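Local coordinates for protein D-galactonate dehydratase family member Dd703_0947 (PDB 4IHC) that dehydrates D-mannonate and D-gluconate, neither of which is probably its physiological substrate, to 2-dehydro-3-deoxy-D-gluconate with low activity, using one magnesium ion per subunit, at residues E298-I303 and K307-N312. Residues are numbered along the deposited sequence; the frame is centred on the assembly and turned at random.
Sequences ELFVNI and KPLIDN. With MG (magnesium ion), chain I.
In the barrel domain of this enolase-superfamily enzyme, the loop after strand 294-296 turns into helix 303-311, and the bond between Ile303 and Lys307 closes the first turn of that helix. Lys307 N donates to Ile303 O at 2.8 Å, a nearly straight bond (165°). Pro308, with no N-H to give, falls just after this first bond, where the helix kinks and the amide of Leu309 also lacks a bond to the turn before; Pro308 CD lies 3.9 Å from Ile303 O. The side chains of Ile303 and Lys307 run alongside each other: with CG1 anti to the backbone N (chi1 177°), Ile303 brings CG1 to 3.8 Å from Lys307 CB and sets CD1 against Lys307 CD. A long aliphatic stem with a charged end suits this half-covered place, because beyond the stem a bend at chi4 delivers Lys307 NZ to the syn lone pair of Asp311 OD2, 2.6 Å away, one turn on. NZ also bonds to Tyr337 OH of its own chain and to Asn341 OD1 of a neighbouring subunit. Deeper in, Phe300 reaches from the loop so that its CZ meets Leu309 CD1 at 3.8 Å, the methyl approaching the ring obliquely. Two residues before Phe300, Glu298 binds magnesium through OE1 (2.3 Å), while its OE2 accepts from a metal-bound water at 2.7 Å; Asp246 and Glu272 complete the protein ligands. Apolar contacts and one backbone bond therefore join the helix to the metal-binding loop, while Lys307 probably offsets the nearness of Asp311 to Asp311 of a neighbouring subunit.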
# COMPACT_ATOMS: atom_id res chain seq x y z
N GLU A 298 7.65 5.17 26.83
CA GLU A 298 8.55 5.16 27.97
C GLU A 298 9.55 3.99 27.88
O GLU A 298 10.71 4.15 28.26
CB GLU A 298 7.81 5.19 29.31
CG GLU A 298 7.20 3.86 29.66
CD GLU A 298 6.35 3.95 30.91
OE1 GLU A 298 5.61 4.96 31.07
OE2 GLU A 298 6.41 3.01 31.72
N LEU A 299 9.12 2.84 27.33
CA LEU A 299 10.02 1.70 27.16
C LEU A 299 10.97 1.77 25.96
O LEU A 299 11.85 0.93 25.85
CB LEU A 299 9.26 0.37 27.09
CG LEU A 299 8.75 -0.18 28.43
CD1 LEU A 299 7.76 -1.32 28.19
CD2 LEU A 299 9.91 -0.67 29.29
N PHE A 300 10.79 2.74 25.08
CA PHE A 300 11.58 2.77 23.81
C PHE A 300 13.07 3.04 24.02
O PHE A 300 13.45 3.83 24.89
CB PHE A 300 11.00 3.78 22.79
CG PHE A 300 9.60 3.45 22.31
CD1 PHE A 300 9.01 2.21 22.57
CD2 PHE A 300 8.87 4.39 21.56
CE1 PHE A 300 7.72 1.91 22.11
CE2 PHE A 300 7.59 4.10 21.09
CZ PHE A 300 7.01 2.87 21.38
N VAL A 301 13.91 2.36 23.23
CA VAL A 301 15.36 2.43 23.32
C VAL A 301 16.00 2.44 21.92
O VAL A 301 17.22 2.50 21.78
CB VAL A 301 15.96 1.25 24.13
CG1 VAL A 301 15.52 1.32 25.60
CG2 VAL A 301 15.51 -0.10 23.58
N ASN A 302 15.17 2.42 20.89
CA ASN A 302 15.62 2.19 19.52
C ASN A 302 14.77 3.01 18.57
O ASN A 302 13.53 3.05 18.71
CB ASN A 302 15.50 0.68 19.19
CG ASN A 302 16.32 0.27 17.99
OD1 ASN A 302 16.07 0.70 16.87
ND2 ASN A 302 17.31 -0.60 18.22
N ILE A 303 15.41 3.66 17.61
CA ILE A 303 14.71 4.44 16.58
C ILE A 303 13.74 3.61 15.76
O ILE A 303 12.65 4.09 15.39
CB ILE A 303 15.69 5.17 15.62
CG1 ILE A 303 14.92 5.91 14.54
CG2 ILE A 303 16.54 4.19 14.84
CD1 ILE A 303 15.85 6.63 13.59
N LYS A 307 10.25 5.51 15.08
CA LYS A 307 10.18 6.19 13.78
C LYS A 307 8.95 5.74 12.96
O LYS A 307 8.23 6.58 12.42
CB LYS A 307 11.49 6.05 12.97
CG LYS A 307 11.65 7.03 11.82
CD LYS A 307 12.90 6.74 11.01
CE LYS A 307 12.93 7.59 9.74
NZ LYS A 307 11.62 7.60 9.02
N PRO A 308 8.71 4.43 12.88
CA PRO A 308 7.48 4.04 12.15
C PRO A 308 6.17 4.52 12.82
O PRO A 308 5.18 4.74 12.13
CB PRO A 308 7.55 2.51 12.13
CG PRO A 308 8.99 2.18 12.43
CD PRO A 308 9.49 3.27 13.33
N LEU A 309 6.16 4.67 14.13
CA LEU A 309 4.93 5.09 14.79
C LEU A 309 4.57 6.55 14.44
O LEU A 309 3.42 6.90 14.13
CB LEU A 309 5.09 4.99 16.30
CG LEU A 309 5.09 3.56 16.84
CD1 LEU A 309 4.87 3.55 18.34
CD2 LEU A 309 4.07 2.69 16.14
N ILE A 310 5.58 7.39 14.52
CA ILE A 310 5.45 8.81 14.31
C ILE A 310 5.25 9.08 12.81
O ILE A 310 4.42 9.89 12.43
CB ILE A 310 6.69 9.53 14.90
CG1 ILE A 310 6.63 9.44 16.42
CG2 ILE A 310 6.79 10.98 14.46
CD1 ILE A 310 7.86 9.92 17.14
N ASP A 311 6.00 8.40 11.96
CA ASP A 311 5.85 8.60 10.52
C ASP A 311 4.40 8.36 10.11
O ASP A 311 3.83 9.09 9.29
CB ASP A 311 6.73 7.60 9.76
CG ASP A 311 8.17 8.09 9.57
OD1 ASP A 311 8.46 9.31 9.61
OD2 ASP A 311 9.03 7.22 9.34
N ASN A 312 3.80 7.33 10.68
CA ASN A 312 2.47 6.92 10.31
C ASN A 312 1.35 7.48 11.19
O ASN A 312 0.21 7.03 11.07
CB ASN A 312 2.42 5.38 10.26
CG ASN A 312 3.17 4.82 9.07
OD1 ASN A 312 2.64 4.80 7.98
ND2 ASN A 312 4.44 4.42 9.28
MG MG I . 3.55 4.55 31.95
O HOH W 1 4.22 3.47 33.30
O HOH W 2 3.42 2.98 30.69